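Local structure of putative metal binding protein (Coccidioides immitis, 3CVG) at residues D76-E86 against P236-N247. The protein is a putative periplasmic-type metal-binding protein with the fold of periplasmic binding proteins, and probably captures a ligand between two lobes. Residues are numbered along the deposited sequence; the frame is centred on the assembly and turned at random.
Sequences DVGITYSPVAE and PAHLLVGARAKN
T80 and H238 pair through both of their backbone bonds, with T80 N 2.7 Å from H238 O and H238 N giving to T80 O in return. G78 and L240, the next hydrogen-bonded pair of the antiparallel strands, do the same, past the non-hydrogen-bonded pair I79-L239. G242 N closes the row on D76 O. On one face of the sheet V77 and I79 take the methyl CD1 of L239 between them, CD1 lying 3.6 Å from V77 CB; L239 has CG anti to its own N (chi1 179°), and CD1 lies back over strand 77-80. On the other face L240 lies at about a right angle across T80, with L240 CD2 3.9 Å from E86 CG. The helix of E86, 83-91, begins after the turn at Y81 and S82. E86 bends so that OE2 takes T80 OG1 at 2.5 Å and also S82 N, one from each face of the carboxylate, which fixes its rotation. Its OE1 sits obliquely against the H238 ring, 3.3 Å from H238 CB. A water joins E86 OE2, P236 O and H238 ND1.

Both segments fall within the periplasmic-binding-protein domain. Strand 77-80 runs between the parallel strand 20-26 and the returning strand 234-241; just past its end the Y81 side chain lies about 7 Å from a bound calcium ion, with its OH bonded to A29 N.

D76, at the other end, is buried and tightly packed, its carboxylate in a salt bridge with R23. The loose side is elsewhere: P83 CG and P236 CG merely brush at 4.3 Å, with P83 exposed to solvent. N247 ND2 gives D76 OD2 only a weak bond, the amide and carboxylate planes 69° apart, while K246 stretches its chain away into solvent.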
loop_
_atom_site.group_PDB
_atom_site.type_symbol
_atom_site.label_atom_id
_atom_site.label_comp_id
_atom_site.label_asym_id
_atom_site.label_seq_id
_atom_site.Cartn_x
_atom_site.Cartn_y
_atom_site.Cartn_z
ATOM N N ASP A 76 11.734 13.847 -7.913
ATOM C CA ASP A 76 12.920 13.194 -8.464
ATOM C C ASP A 76 12.777 11.676 -8.456
ATOM O O ASP A 76 13.248 10.982 -9.363
ATOM C CB ASP A 76 14.149 13.597 -7.651
ATOM C CG ASP A 76 14.317 15.094 -7.570
ATOM O OD1 ASP A 76 14.561 15.717 -8.625
ATOM O OD2 ASP A 76 14.195 15.644 -6.456
ATOM N N VAL A 77 12.131 11.166 -7.416
ATOM C CA VAL A 77 11.911 9.738 -7.284
ATOM C C VAL A 77 10.492 9.490 -6.817
ATOM O O VAL A 77 9.794 10.413 -6.397
ATOM C CB VAL A 77 12.888 9.106 -6.270
ATOM C CG1 VAL A 77 14.300 9.123 -6.831
ATOM C CG2 VAL A 77 12.833 9.859 -4.954
ATOM N N GLY A 78 10.063 8.238 -6.908
ATOM C CA GLY A 78 8.727 7.895 -6.476
ATOM C C GLY A 78 8.661 6.459 -6.021
ATOM O O GLY A 78 9.191 5.561 -6.678
ATOM N N ILE A 79 8.036 6.240 -4.874
ATOM C CA ILE A 79 7.876 4.889 -4.373
ATOM C C ILE A 79 6.472 4.529 -4.830
ATOM O O ILE A 79 5.485 5.151 -4.425
ATOM C CB ILE A 79 7.989 4.824 -2.844
ATOM C CG1 ILE A 79 9.380 5.298 -2.413
ATOM C CG2 ILE A 79 7.755 3.391 -2.365
ATOM C CD1 ILE A 79 9.624 5.227 -0.922
ATOM N N THR A 80 6.393 3.534 -5.699
ATOM C CA THR A 80 5.123 3.119 -6.256
ATOM C C THR A 80 4.707 1.708 -5.856
ATOM O O THR A 80 5.512 0.932 -5.331
ATOM C CB THR A 80 5.179 3.249 -7.784
ATOM O OG1 THR A 80 6.318 2.532 -8.283
ATOM C CG2 THR A 80 5.328 4.708 -8.176
ATOM N N TYR A 81 3.443 1.386 -6.118
ATOM C CA TYR A 81 2.885 0.088 -5.772
ATOM C C TYR A 81 2.227 -0.620 -6.953
ATOM O O TYR A 81 1.190 -1.268 -6.787
ATOM C CB TYR A 81 1.858 0.267 -4.661
ATOM C CG TYR A 81 2.373 1.050 -3.473
ATOM C CD1 TYR A 81 2.931 0.405 -2.377
ATOM C CD2 TYR A 81 2.285 2.446 -3.443
ATOM C CE1 TYR A 81 3.383 1.124 -1.271
ATOM C CE2 TYR A 81 2.735 3.174 -2.345
ATOM C CZ TYR A 81 3.278 2.507 -1.264
ATOM O OH TYR A 81 3.693 3.219 -0.168
ATOM N N SER A 82 2.811 -0.501 -8.139
ATOM C CA SER A 82 2.245 -1.164 -9.311
ATOM C C SER A 82 3.325 -1.564 -10.318
ATOM O O SER A 82 3.740 -0.757 -11.148
ATOM C CB SER A 82 1.220 -0.250 -9.994
ATOM O OG SER A 82 0.698 -0.861 -11.168
ATOM N N PRO A 83 3.805 -2.817 -10.244
ATOM C CA PRO A 83 4.841 -3.294 -11.171
ATOM C C PRO A 83 4.539 -3.015 -12.649
ATOM O O PRO A 83 5.439 -2.656 -13.416
ATOM C CB PRO A 83 4.910 -4.786 -10.859
ATOM C CG PRO A 83 4.685 -4.813 -9.380
ATOM C CD PRO A 83 3.530 -3.827 -9.201
ATOM N N VAL A 84 3.283 -3.171 -13.062
ATOM C CA VAL A 84 2.944 -2.929 -14.464
ATOM C C VAL A 84 3.063 -1.457 -14.835
ATOM O O VAL A 84 3.610 -1.117 -15.892
ATOM C CB VAL A 84 1.510 -3.401 -14.810
ATOM C CG1 VAL A 84 1.176 -3.029 -16.256
ATOM C CG2 VAL A 84 1.402 -4.901 -14.635
ATOM N N ALA A 85 2.545 -0.588 -13.970
ATOM C CA ALA A 85 2.592 0.846 -14.217
ATOM C C ALA A 85 4.051 1.287 -14.220
ATOM O O ALA A 85 4.443 2.182 -14.974
ATOM C CB ALA A 85 1.804 1.600 -13.136
ATOM N N GLU A 86 4.849 0.650 -13.370
ATOM C CA GLU A 86 6.269 0.959 -13.279
ATOM C C GLU A 86 6.942 0.607 -14.608
ATOM O O GLU A 86 7.650 1.429 -15.187
ATOM C CB GLU A 86 6.893 0.181 -12.110
ATOM C CG GLU A 86 6.613 0.816 -10.741
ATOM C CD GLU A 86 6.523 -0.193 -9.603
ATOM O OE1 GLU A 86 7.181 -1.258 -9.679
ATOM O OE2 GLU A 86 5.801 0.086 -8.616
ATOM N N PRO A 236 4.019 -5.038 -2.953
ATOM C CA PRO A 236 5.394 -4.598 -3.199
ATOM C C PRO A 236 5.526 -3.117 -3.519
ATOM O O PRO A 236 4.695 -2.535 -4.220
ATOM C CB PRO A 236 5.835 -5.489 -4.359
ATOM C CG PRO A 236 4.559 -5.677 -5.129
ATOM C CD PRO A 236 3.548 -5.934 -4.023
ATOM N N ALA A 237 6.590 -2.517 -2.997
ATOM C CA ALA A 237 6.874 -1.108 -3.215
ATOM C C ALA A 237 8.200 -0.993 -3.946
ATOM O O ALA A 237 9.185 -1.617 -3.548
ATOM C CB ALA A 237 6.947 -0.372 -1.876
ATOM N N HIS A 238 8.211 -0.217 -5.027
ATOM C CA HIS A 238 9.413 -0.005 -5.823
ATOM C C HIS A 238 9.711 1.488 -5.922
ATOM O O HIS A 238 8.802 2.323 -5.831
ATOM C CB HIS A 238 9.245 -0.552 -7.250
ATOM C CG HIS A 238 9.376 -2.036 -7.361
ATOM N ND1 HIS A 238 8.371 -2.904 -6.984
ATOM C CD2 HIS A 238 10.389 -2.810 -7.817
ATOM C CE1 HIS A 238 8.763 -4.148 -7.206
ATOM N NE2 HIS A 238 9.983 -4.116 -7.710
ATOM N N LEU A 239 10.989 1.822 -6.105
ATOM C CA LEU A 239 11.392 3.213 -6.258
ATOM C C LEU A 239 11.646 3.466 -7.737
ATOM O O LEU A 239 12.214 2.619 -8.430
ATOM C CB LEU A 239 12.677 3.511 -5.485
ATOM C CG LEU A 239 13.160 4.957 -5.637
ATOM C CD1 LEU A 239 12.280 5.867 -4.803
ATOM C CD2 LEU A 239 14.604 5.086 -5.185
ATOM N N LEU A 240 11.214 4.625 -8.220
ATOM C CA LEU A 240 11.418 4.987 -9.616
ATOM C C LEU A 240 12.295 6.226 -9.682
ATOM O O LEU A 240 12.047 7.203 -8.980
ATOM C CB LEU A 240 10.083 5.277 -10.307
ATOM C CG LEU A 240 9.110 4.110 -10.520
ATOM C CD1 LEU A 240 7.814 4.627 -11.140
ATOM C CD2 LEU A 240 9.752 3.061 -11.419
ATOM N N VAL A 241 13.334 6.168 -10.505
ATOM C CA VAL A 241 14.229 7.301 -10.683
ATOM C C VAL A 241 13.795 8.017 -11.954
ATOM O O VAL A 241 13.806 7.435 -13.040
ATOM C CB VAL A 241 15.699 6.845 -10.816
ATOM C CG1 VAL A 241 16.582 8.016 -11.227
ATOM C CG2 VAL A 241 16.176 6.266 -9.489
ATOM N N GLY A 242 13.394 9.274 -11.805
ATOM C CA GLY A 242 12.946 10.050 -12.945
ATOM C C GLY A 242 14.030 10.254 -13.984
ATOM O O GLY A 242 15.179 10.532 -13.642
ATOM N N ALA A 243 13.667 10.114 -15.257
ATOM C CA ALA A 243 14.621 10.286 -16.348
ATOM C C ALA A 243 15.011 11.753 -16.516
ATOM O O ALA A 243 16.173 12.069 -16.781
ATOM C CB ALA A 243 14.032 9.754 -17.650
ATOM N N ARG A 244 14.034 12.642 -16.362
ATOM C CA ARG A 244 14.253 14.080 -16.507
ATOM C C ARG A 244 14.474 14.710 -15.140
ATOM O O ARG A 244 14.547 15.930 -15.016
ATOM C CB ARG A 244 13.028 14.731 -17.159
ATOM C CG ARG A 244 12.489 14.000 -18.382
ATOM C CD ARG A 244 13.491 13.994 -19.517
ATOM N NE ARG A 244 13.846 15.349 -19.935
ATOM C CZ ARG A 244 14.705 15.632 -20.909
ATOM N NH1 ARG A 244 15.301 14.653 -21.574
ATOM N NH2 ARG A 244 14.967 16.896 -21.215
ATOM N N ALA A 245 14.578 13.864 -14.121
ATOM C CA ALA A 245 14.759 14.312 -12.748
ATOM C C ALA A 245 15.858 15.337 -12.507
ATOM O O ALA A 245 16.966 15.241 -13.044
ATOM C CB ALA A 245 14.983 13.107 -11.841
ATOM N N LYS A 246 15.523 16.325 -11.686
ATOM C CA LYS A 246 16.451 17.371 -11.286
ATOM C C LYS A 246 17.190 16.683 -10.140
ATOM O O LYS A 246 16.682 15.710 -9.590
ATOM C CB LYS A 246 15.656 18.583 -10.790
ATOM C CG LYS A 246 16.466 19.728 -10.223
ATOM C CD LYS A 246 15.521 20.790 -9.664
ATOM C CE LYS A 246 16.266 21.854 -8.875
ATOM N NZ LYS A 246 15.326 22.807 -8.209
ATOM N N ASN A 247 18.377 17.154 -9.781
ATOM C CA ASN A 247 19.123 16.507 -8.702
ATOM C C ASN A 247 19.318 15.040 -9.077
ATOM O O ASN A 247 19.188 14.152 -8.232
ATOM C CB ASN A 247 18.346 16.572 -7.382
ATOM C CG ASN A 247 17.865 17.967 -7.050
ATOM O OD1 ASN A 247 18.647 18.919 -7.022
ATOM N ND2 ASN A 247 16.569 18.094 -6.780
HETATM O O HOH W 1 5.762 -1.990 -6.655
#